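Long-range contacts in fucolectin-related protein (Streptococcus pneumoniae, PDB 2WMF), which probably hydrolyses host blood group carbohydrate antigens, as the catalytic module of a pneumococcal family 98 glycoside hydrolase: residues L78-V83 with E99-M104; I275-M280 with Y432-N437; V338-E343 with I395-S400. One frame throughout, in Å; residues are numbered along the deposited sequence.

Contact 1 (L78-V83 with E99-M104); sequences LHPAKV and EWYVKM
Pro80 and Val83 lie over the same face of the Trp100 indole, and these two CH-pi contacts carry much of the packing between segment 78-83 and helix 95-111. Pro80 CA stands 3.8 Å from the centroid of the six-membered ring of Trp100, displaced toward the rim. Val83 CG2 reaches over the five-membered ring and comes to 3.5 Å from Trp100 CD1, while its other methyl, CG1, packs on Trp100 CB. The indole can reach the other segment because its CG is anti to the backbone N (chi1 -174°), which swings the ring off the helix. The benzo end is met by the end of the strand: His79 O lies 3.4 Å from Trp100 CH2, and Leu78 CB is 4.0 Å from that same carbon. Across the ring, Met104, one helical turn on, lays its CG 3.6 Å above the plane and over the centre, so the indole is held between Met104 of its own helix and Pro80 and Val83 of the other segment. Met104 CB rests on Leu78 CD1 at 3.7 Å, and the bends at chi2 and chi3 bring its CE to Leu78 CD2. Beside this group, Pro80 CG touches the phenol of Tyr101, with 3.7 Å to Tyr101 OH.

Polar atoms of the aromatic residues are held from outside: Trp100 NE1 bonds to Gly52 O, and Tyr101 OH to Val118 O on the next strand. With strand 74-79 running parallel to 115-121, helix 95-111 forms the crossover of a right-handed beta-alpha-beta unit, the repeating element of a (beta/alpha)8 barrel.

Contact 2 (I275-M280 with Y432-N437); sequences IAMEMM and YIYNSN
The hydroxyl of Tyr434 is gripped twice, by Asn281 OD1, one residue beyond the segment 275-280, and by the backbone N of Tyr366, which fixes the ring beside the helix. Met277 meets this ring with its methyl: CE sits over one face, 3.8 Å from Tyr434 CG, in a CH-pi contact, with SD set obliquely at 5.2 Å from the ring centroid. The bend at chi3 (48°) turns that methyl back toward the strand, where it also comes within 3.4 Å of Asn435 O. Helix 272-283, just ahead of the last barrel strand, here packs on strand 430-434 of an antiparallel sheet in the C-terminal region, so the contact joins the parallel barrel to the beta-rich part of the chain; the axes of the two short segments run 144° apart. One turn along the helix, Met280 runs alongside Tyr434 in the opposite sense, its SD 3.8 Å from Tyr434 CD2. The same sulfur lies in the plane of the Tyr432 ring, at its edge and 5.2 Å from the centroid, a Met-aromatic contact, while Tyr432 OH bonds to His319 on helix 307-322. Past the strand end, Asn435 OD1 accepts from Asn437 N at 2.9 Å, closing an Asx turn.

Contact 3 (V338-E343 with I395-S400); sequences VFWNGE and ILTKNS
Two strands of a small three-stranded parallel sheet pair here, with Val338 opposite Ile395 and Phe339 opposite Leu396. Leu396 uses both of its backbone polar atoms: its N donates to Val338 O at 2.8 Å and its O accepts from Trp340 N at 2.9 Å, both bonds nearly straight. The same Leu396 O lies over a face of the Phe339 ring, whose far end reaches the Thr397-Lys398 peptide. Trp340 CB packs on Ile395 CG2 at 3.8 Å, and Thr397 CG2 meets the indole at its edge.

A type I turn follows from Thr397 to Ser400, where Ser400 OG accepts from Thr397 N in an almost linear bond (2.9 Å, 174°). With its hydroxyl wedged between backbone N and carbonyl carbon (chi1 73°), Thr397 donates from OG1 to Glu343 OE1 at 3.0 Å, approaching from well above the carboxylate plane. A water bridges the two segments, donating to Trp340 O and accepting from Glu343 N and Lys398 N.

Strand 376-377 flanks 337-340 on the side away from 394-396; helix 383-389 packs on Val338, Trp340 and Ile395 through Ile386, and helix 406-413 meets Leu396 through Tyr409 and Leu410.

How the contacts relate
Along the chain, contact 1 is complete before contact 2 begins, whereas both segments of contact 3 fall between the two halves of contact 2. The three are separate in space: the centres of contacts 1 and 2 lie 34 Å apart, those of contacts 2 and 3 29 Å, and those of contacts 1 and 3 44 Å. Contact 1 belongs to the parallel barrel, contact 3 to the small parallel sheet of the C-terminal family region. Contact 2 bridges the two family regions, setting helix 272-283 against an antiparallel sheet. Long-range closure at 432-437 thus brings the late beta-rich part back to the barrel, with the small parallel sheet formed on the intervening chain.

Contact 1 (L78-V83 with E99-M104)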
loop_
_atom_site.group_PDB
_atom_site.type_symbol
_atom_site.label_atom_id
_atom_site.label_comp_id
_atom_site.label_asym_id
_atom_site.label_seq_id
_atom_site.Cartn_x
_atom_site.Cartn_y
_atom_site.Cartn_z
ATOM N N LEU A 78 12.842 -9.874 -7.178
ATOM C CA LEU A 78 13.675 -9.991 -8.352
ATOM C C LEU A 78 12.786 -10.164 -9.557
ATOM O O LEU A 78 12.184 -11.185 -9.730
ATOM C CB LEU A 78 14.641 -11.176 -8.229
ATOM C CG LEU A 78 15.741 -11.020 -7.157
ATOM C CD1 LEU A 78 16.413 -12.413 -6.928
ATOM C CD2 LEU A 78 16.808 -9.988 -7.542
ATOM N N HIS A 79 12.716 -9.119 -10.386
ATOM C CA HIS A 79 11.880 -9.077 -11.572
ATOM C C HIS A 79 12.796 -9.157 -12.810
ATOM O O HIS A 79 13.658 -8.309 -12.989
ATOM C CB HIS A 79 11.062 -7.760 -11.629
ATOM C CG HIS A 79 9.923 -7.799 -12.611
ATOM N ND1 HIS A 79 10.014 -8.392 -13.859
ATOM C CD2 HIS A 79 8.659 -7.321 -12.515
ATOM C CE1 HIS A 79 8.837 -8.285 -14.469
ATOM N NE2 HIS A 79 7.997 -7.655 -13.667
ATOM N N PRO A 80 12.613 -10.187 -13.645
ATOM C CA PRO A 80 13.563 -10.368 -14.739
ATOM C C PRO A 80 13.518 -9.240 -15.769
ATOM O O PRO A 80 14.525 -8.994 -16.433
ATOM C CB PRO A 80 13.157 -11.725 -15.346
ATOM C CG PRO A 80 11.691 -11.892 -14.976
ATOM C CD PRO A 80 11.564 -11.232 -13.625
ATOM N N ALA A 81 12.373 -8.562 -15.882
ATOM C CA ALA A 81 12.299 -7.289 -16.632
ATOM C C ALA A 81 12.932 -7.404 -18.029
ATOM O O ALA A 81 12.452 -8.188 -18.829
ATOM C CB ALA A 81 12.922 -6.144 -15.814
ATOM N N LYS A 82 14.045 -6.705 -18.289
ATOM C CA LYS A 82 14.589 -6.625 -19.678
ATOM C C LYS A 82 15.226 -7.935 -20.158
ATOM O O LYS A 82 15.489 -8.092 -21.342
ATOM C CB LYS A 82 15.602 -5.500 -19.817
ATOM C CG LYS A 82 15.054 -4.105 -19.571
ATOM C CD LYS A 82 16.161 -3.098 -19.639
ATOM C CE LYS A 82 16.643 -2.885 -21.089
ATOM N NZ LYS A 82 17.807 -1.929 -21.095
ATOM N N VAL A 83 15.453 -8.862 -19.244
ATOM C CA VAL A 83 15.943 -10.200 -19.590
ATOM C C VAL A 83 14.878 -10.976 -20.364
ATOM O O VAL A 83 15.211 -11.847 -21.166
ATOM C CB VAL A 83 16.382 -10.968 -18.304
ATOM C CG1 VAL A 83 16.657 -12.459 -18.593
ATOM C CG2 VAL A 83 17.602 -10.288 -17.703
ATOM N N GLU A 99 18.816 -18.726 -16.459
ATOM C CA GLU A 99 20.191 -18.349 -16.147
ATOM C C GLU A 99 20.224 -17.120 -15.234
ATOM O O GLU A 99 20.997 -17.074 -14.261
ATOM C CB GLU A 99 20.993 -18.102 -17.442
ATOM C CG GLU A 99 21.733 -19.336 -17.839
ATOM C CD GLU A 99 22.237 -19.376 -19.272
ATOM O OE1 GLU A 99 22.282 -18.316 -19.959
ATOM O OE2 GLU A 99 22.585 -20.519 -19.708
ATOM N N TRP A 100 19.380 -16.135 -15.552
ATOM C CA TRP A 100 19.296 -14.921 -14.758
ATOM C C TRP A 100 18.771 -15.217 -13.355
ATOM O O TRP A 100 19.344 -14.738 -12.380
ATOM C CB TRP A 100 18.404 -13.875 -15.443
ATOM C CG TRP A 100 18.408 -12.543 -14.727
ATOM C CD1 TRP A 100 19.319 -11.549 -14.866
ATOM C CD2 TRP A 100 17.441 -12.074 -13.764
ATOM N NE1 TRP A 100 18.994 -10.485 -14.045
ATOM C CE2 TRP A 100 17.840 -10.776 -13.369
ATOM C CE3 TRP A 100 16.286 -12.627 -13.196
ATOM C CZ2 TRP A 100 17.123 -10.020 -12.434
ATOM C CZ3 TRP A 100 15.572 -11.869 -12.281
ATOM C CH2 TRP A 100 15.987 -10.587 -11.911
ATOM N N TYR A 101 17.684 -15.986 -13.257
ATOM C CA TYR A 101 17.149 -16.365 -11.929
ATOM C C TYR A 101 18.236 -17.028 -11.066
ATOM O O TYR A 101 18.410 -16.670 -9.915
ATOM C CB TYR A 101 15.979 -17.331 -12.056
ATOM C CG TYR A 101 14.644 -16.747 -12.535
ATOM C CD1 TYR A 101 14.148 -15.532 -12.055
ATOM C CD2 TYR A 101 13.859 -17.456 -13.429
ATOM C CE1 TYR A 101 12.912 -15.041 -12.495
ATOM C CE2 TYR A 101 12.623 -16.970 -13.874
ATOM C CZ TYR A 101 12.168 -15.756 -13.402
ATOM O OH TYR A 101 10.948 -15.314 -13.849
ATOM N N VAL A 102 18.950 -17.976 -11.666
ATOM C CA VAL A 102 20.000 -18.732 -10.976
ATOM C C VAL A 102 21.160 -17.834 -10.588
ATOM O O VAL A 102 21.632 -17.894 -9.445
ATOM C CB VAL A 102 20.469 -19.955 -11.814
ATOM C CG1 VAL A 102 21.737 -20.598 -11.189
ATOM C CG2 VAL A 102 19.327 -20.993 -11.945
ATOM N N LYS A 103 21.600 -16.984 -11.497
ATOM C CA LYS A 103 22.613 -15.962 -11.175
ATOM C C LYS A 103 22.223 -15.158 -9.942
ATOM O O LYS A 103 23.004 -14.973 -9.034
ATOM C CB LYS A 103 22.851 -15.018 -12.379
ATOM C CG LYS A 103 23.844 -13.879 -12.126
ATOM C CD LYS A 103 23.726 -12.829 -13.234
ATOM C CE LYS A 103 24.488 -11.558 -12.914
ATOM N NZ LYS A 103 25.917 -11.651 -13.320
ATOM N N MET A 104 20.987 -14.652 -9.927
ATOM C CA MET A 104 20.535 -13.818 -8.832
ATOM C C MET A 104 20.350 -14.608 -7.523
ATOM O O MET A 104 20.645 -14.109 -6.435
ATOM C CB MET A 104 19.258 -13.062 -9.232
ATOM C CG MET A 104 19.501 -12.102 -10.383
ATOM S SD MET A 104 20.863 -10.928 -10.173
ATOM C CE MET A 104 20.554 -10.135 -8.603
#

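Contact 2 (I275-M280 with Y432-N437)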
loop_
_atom_site.group_PDB
_atom_site.type_symbol
_atom_site.label_atom_id
_atom_site.label_comp_id
_atom_site.label_asym_id
_atom_site.label_seq_id
_atom_site.Cartn_x
_atom_site.Cartn_y
_atom_site.Cartn_z
ATOM N N ILE A 275 2.122 8.237 -0.766
ATOM C CA ILE A 275 2.501 6.815 -0.838
ATOM C C ILE A 275 2.174 6.125 0.534
ATOM O O ILE A 275 1.538 5.048 0.608
ATOM C CB ILE A 275 3.969 6.619 -1.166
ATOM C CG1 ILE A 275 4.312 7.166 -2.556
ATOM C CG2 ILE A 275 4.340 5.125 -1.169
ATOM C CD1 ILE A 275 5.808 7.366 -2.749
ATOM N N ALA A 276 2.590 6.803 1.608
ATOM C CA ALA A 276 2.265 6.357 2.981
ATOM C C ALA A 276 0.764 6.302 3.275
ATOM O O ALA A 276 0.285 5.374 3.976
ATOM C CB ALA A 276 3.007 7.186 4.014
ATOM N N MET A 277 0.010 7.269 2.754
ATOM C CA MET A 277 -1.447 7.227 2.921
ATOM C C MET A 277 -2.086 5.993 2.230
ATOM O O MET A 277 -3.001 5.345 2.783
ATOM C CB MET A 277 -2.057 8.527 2.429
ATOM C CG MET A 277 -1.629 9.720 3.312
ATOM S SD MET A 277 -1.640 11.377 2.523
ATOM C CE MET A 277 -3.188 11.311 1.782
ATOM N N GLU A 278 -1.603 5.641 1.032
ATOM C CA GLU A 278 -1.993 4.384 0.387
ATOM C C GLU A 278 -1.651 3.150 1.287
ATOM O O GLU A 278 -2.462 2.240 1.407
ATOM C CB GLU A 278 -1.390 4.245 -1.025
ATOM C CG GLU A 278 -1.675 5.380 -1.993
ATOM C CD GLU A 278 -1.473 4.968 -3.427
ATOM O OE1 GLU A 278 -1.815 3.825 -3.780
ATOM O OE2 GLU A 278 -0.922 5.768 -4.223
ATOM N N MET A 279 -0.469 3.164 1.913
ATOM C CA MET A 279 -0.120 2.089 2.838
ATOM C C MET A 279 -1.085 2.081 4.038
ATOM O O MET A 279 -1.495 1.017 4.504
ATOM C CB MET A 279 1.317 2.223 3.369
ATOM C CG MET A 279 2.401 2.207 2.247
ATOM S SD MET A 279 4.035 2.690 2.897
ATOM C CE MET A 279 4.460 1.298 3.951
ATOM N N MET A 280 -1.451 3.272 4.544
ATOM C CA MET A 280 -2.426 3.340 5.633
ATOM C C MET A 280 -3.778 2.670 5.311
ATOM O O MET A 280 -4.352 2.045 6.156
ATOM C CB MET A 280 -2.677 4.787 6.031
ATOM C CG MET A 280 -3.519 4.939 7.286
ATOM S SD MET A 280 -3.916 6.655 7.708
ATOM C CE MET A 280 -2.333 7.196 8.338
ATOM N N TYR A 432 -6.836 7.315 12.837
ATOM C CA TYR A 432 -6.002 7.350 11.628
ATOM C C TYR A 432 -6.632 8.416 10.690
ATOM O O TYR A 432 -7.820 8.340 10.361
ATOM C CB TYR A 432 -5.937 5.973 10.940
ATOM C CG TYR A 432 -4.985 5.067 11.667
ATOM C CD1 TYR A 432 -3.665 4.979 11.251
ATOM C CD2 TYR A 432 -5.348 4.422 12.853
ATOM C CE1 TYR A 432 -2.718 4.264 11.964
ATOM C CE2 TYR A 432 -4.395 3.674 13.603
ATOM C CZ TYR A 432 -3.087 3.593 13.169
ATOM O OH TYR A 432 -2.149 2.883 13.905
ATOM N N ILE A 433 -5.826 9.392 10.277
ATOM C CA ILE A 433 -6.320 10.633 9.699
ATOM C C ILE A 433 -5.489 11.033 8.471
ATOM O O ILE A 433 -4.262 10.896 8.475
ATOM C CB ILE A 433 -6.185 11.782 10.730
ATOM C CG1 ILE A 433 -6.915 11.438 12.031
ATOM C CG2 ILE A 433 -6.632 13.104 10.161
ATOM C CD1 ILE A 433 -6.105 11.784 13.243
ATOM N N TYR A 434 -6.147 11.582 7.457
ATOM C CA TYR A 434 -5.453 12.295 6.385
ATOM C C TYR A 434 -6.342 13.288 5.648
ATOM O O TYR A 434 -7.562 13.241 5.707
ATOM C CB TYR A 434 -4.722 11.365 5.422
ATOM C CG TYR A 434 -5.462 10.266 4.673
ATOM C CD1 TYR A 434 -6.482 10.560 3.756
ATOM C CD2 TYR A 434 -5.112 8.900 4.839
ATOM C CE1 TYR A 434 -7.151 9.549 3.071
ATOM C CE2 TYR A 434 -5.742 7.894 4.118
ATOM C CZ TYR A 434 -6.755 8.203 3.219
ATOM O OH TYR A 434 -7.361 7.217 2.474
ATOM N N ASN A 435 -5.660 14.177 4.909
ATOM C CA ASN A 435 -6.313 15.063 3.965
ATOM C C ASN A 435 -6.504 14.237 2.673
ATOM O O ASN A 435 -5.531 13.680 2.161
ATOM C CB ASN A 435 -5.428 16.288 3.714
ATOM C CG ASN A 435 -6.024 17.266 2.693
ATOM O OD1 ASN A 435 -6.540 16.847 1.647
ATOM N ND2 ASN A 435 -6.013 18.572 3.038
ATOM N N SER A 436 -7.752 14.131 2.204
ATOM C CA SER A 436 -8.118 13.255 1.095
ATOM C C SER A 436 -7.973 13.839 -0.313
ATOM O O SER A 436 -8.374 13.178 -1.292
ATOM C CB SER A 436 -9.558 12.747 1.246
ATOM O OG SER A 436 -10.499 13.778 1.151
ATOM N N ASN A 437 -7.436 15.070 -0.406
ATOM C CA ASN A 437 -7.214 15.727 -1.706
ATOM C C ASN A 437 -5.899 15.293 -2.381
ATOM O O ASN A 437 -4.804 15.649 -1.930
ATOM C CB ASN A 437 -7.217 17.244 -1.501
ATOM C CG ASN A 437 -8.579 17.803 -1.167
ATOM O OD1 ASN A 437 -9.614 17.265 -1.568
ATOM N ND2 ASN A 437 -8.583 18.910 -0.392
#

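Contact 3 (V338-E343 with I395-S400)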
loop_
_atom_site.group_PDB
_atom_site.type_symbol
_atom_site.label_atom_id
_atom_site.label_comp_id
_atom_site.label_asym_id
_atom_site.label_seq_id
_atom_site.Cartn_x
_atom_site.Cartn_y
_atom_site.Cartn_z
ATOM N N VAL A 338 -21.594 -6.479 5.441
ATOM C CA VAL A 338 -20.792 -6.905 4.301
ATOM C C VAL A 338 -21.660 -6.897 3.069
ATOM O O VAL A 338 -22.901 -6.968 3.161
ATOM C CB VAL A 338 -20.167 -8.329 4.477
ATOM C CG1 VAL A 338 -19.319 -8.374 5.709
ATOM C CG2 VAL A 338 -21.232 -9.456 4.503
ATOM N N PHE A 339 -21.022 -6.774 1.914
ATOM C CA PHE A 339 -21.713 -6.939 0.644
ATOM C C PHE A 339 -21.292 -8.287 0.071
ATOM O O PHE A 339 -20.095 -8.518 -0.190
ATOM C CB PHE A 339 -21.383 -5.831 -0.335
ATOM C CG PHE A 339 -22.164 -5.932 -1.635
ATOM C CD1 PHE A 339 -23.379 -5.268 -1.797
ATOM C CD2 PHE A 339 -21.720 -6.746 -2.657
ATOM C CE1 PHE A 339 -24.099 -5.386 -2.964
ATOM C CE2 PHE A 339 -22.446 -6.891 -3.825
ATOM C CZ PHE A 339 -23.631 -6.210 -3.977
ATOM N N TRP A 340 -22.279 -9.157 -0.127
ATOM C CA TRP A 340 -22.087 -10.471 -0.745
ATOM C C TRP A 340 -22.490 -10.447 -2.209
ATOM O O TRP A 340 -23.604 -9.990 -2.552
ATOM C CB TRP A 340 -22.947 -11.523 -0.030
ATOM C CG TRP A 340 -22.765 -12.929 -0.533
ATOM C CD1 TRP A 340 -21.594 -13.558 -0.811
ATOM C CD2 TRP A 340 -23.796 -13.894 -0.726
ATOM N NE1 TRP A 340 -21.827 -14.859 -1.205
ATOM C CE2 TRP A 340 -23.179 -15.085 -1.171
ATOM C CE3 TRP A 340 -25.194 -13.846 -0.640
ATOM C CZ2 TRP A 340 -23.909 -16.232 -1.490
ATOM C CZ3 TRP A 340 -25.926 -15.008 -0.964
ATOM C CH2 TRP A 340 -25.271 -16.167 -1.401
ATOM N N ASN A 341 -21.567 -10.929 -3.027
ATOM C CA ASN A 341 -21.724 -10.999 -4.482
ATOM C C ASN A 341 -22.664 -12.106 -4.930
ATOM O O ASN A 341 -22.790 -12.342 -6.126
ATOM C CB ASN A 341 -20.389 -11.245 -5.181
ATOM C CG ASN A 341 -19.641 -9.997 -5.543
ATOM O OD1 ASN A 341 -20.067 -8.870 -5.268
ATOM N ND2 ASN A 341 -18.521 -10.205 -6.220
ATOM N N GLY A 342 -23.359 -12.771 -4.016
ATOM C CA GLY A 342 -24.202 -13.942 -4.368
ATOM C C GLY A 342 -25.491 -13.707 -5.140
ATOM O O GLY A 342 -26.025 -14.670 -5.687
ATOM N N GLU A 343 -26.003 -12.480 -5.171
ATOM C CA GLU A 343 -27.242 -12.135 -5.916
ATOM C C GLU A 343 -26.975 -10.943 -6.850
ATOM O O GLU A 343 -27.804 -10.020 -6.957
ATOM C CB GLU A 343 -28.422 -11.847 -4.963
ATOM C CG GLU A 343 -28.687 -12.990 -4.018
ATOM C CD GLU A 343 -29.682 -12.728 -2.898
ATOM O OE1 GLU A 343 -30.355 -11.672 -2.824
ATOM O OE2 GLU A 343 -29.740 -13.639 -2.037
ATOM N N ILE A 395 -25.950 -8.838 6.083
ATOM C CA ILE A 395 -25.489 -9.259 4.758
ATOM C C ILE A 395 -26.296 -8.500 3.671
ATOM O O ILE A 395 -27.501 -8.713 3.476
ATOM C CB ILE A 395 -25.574 -10.788 4.570
ATOM C CG1 ILE A 395 -24.849 -11.521 5.705
ATOM C CG2 ILE A 395 -25.023 -11.223 3.173
ATOM C CD1 ILE A 395 -25.027 -13.010 5.643
ATOM N N LEU A 396 -25.637 -7.569 3.002
ATOM C CA LEU A 396 -26.259 -6.830 1.873
ATOM C C LEU A 396 -25.986 -7.595 0.593
ATOM O O LEU A 396 -24.927 -8.182 0.446
ATOM C CB LEU A 396 -25.701 -5.403 1.751
ATOM C CG LEU A 396 -26.153 -4.436 2.846
ATOM C CD1 LEU A 396 -25.358 -3.140 2.783
ATOM C CD2 LEU A 396 -27.663 -4.189 2.751
ATOM N N THR A 397 -26.953 -7.609 -0.307
ATOM C CA THR A 397 -26.750 -8.132 -1.651
ATOM C C THR A 397 -27.303 -7.090 -2.634
ATOM O O THR A 397 -27.880 -6.068 -2.224
ATOM C CB THR A 397 -27.488 -9.468 -1.868
ATOM O OG1 THR A 397 -28.901 -9.239 -1.962
ATOM C CG2 THR A 397 -27.173 -10.503 -0.773
ATOM N N LYS A 398 -27.089 -7.312 -3.926
ATOM C CA LYS A 398 -27.508 -6.352 -4.913
ATOM C C LYS A 398 -29.021 -6.191 -4.899
ATOM O O LYS A 398 -29.500 -5.129 -5.247
ATOM C CB LYS A 398 -27.069 -6.773 -6.302
ATOM C CG LYS A 398 -27.332 -5.676 -7.395
ATOM C CD LYS A 398 -26.686 -6.018 -8.719
ATOM C CE LYS A 398 -27.233 -5.113 -9.806
ATOM N NZ LYS A 398 -26.537 -5.368 -11.027
ATOM N N ASN A 399 -29.732 -7.209 -4.438
ATOM C CA ASN A 399 -31.204 -7.209 -4.346
ATOM C C ASN A 399 -31.765 -6.790 -2.978
ATOM O O ASN A 399 -32.985 -6.822 -2.736
ATOM C CB ASN A 399 -31.693 -8.607 -4.705
ATOM C CG ASN A 399 -31.517 -8.922 -6.202
ATOM O OD1 ASN A 399 -31.291 -8.020 -7.032
ATOM N ND2 ASN A 399 -31.605 -10.203 -6.547
ATOM N N SER A 400 -30.892 -6.326 -2.109
ATOM C CA SER A 400 -31.334 -5.821 -0.813
ATOM C C SER A 400 -32.219 -4.585 -0.953
ATOM O O SER A 400 -31.799 -3.583 -1.528
ATOM C CB SER A 400 -30.140 -5.490 0.088
ATOM O OG SER A 400 -29.556 -6.689 0.568
HETATM O O HOH W 1 -25.405 -9.676 -4.439
#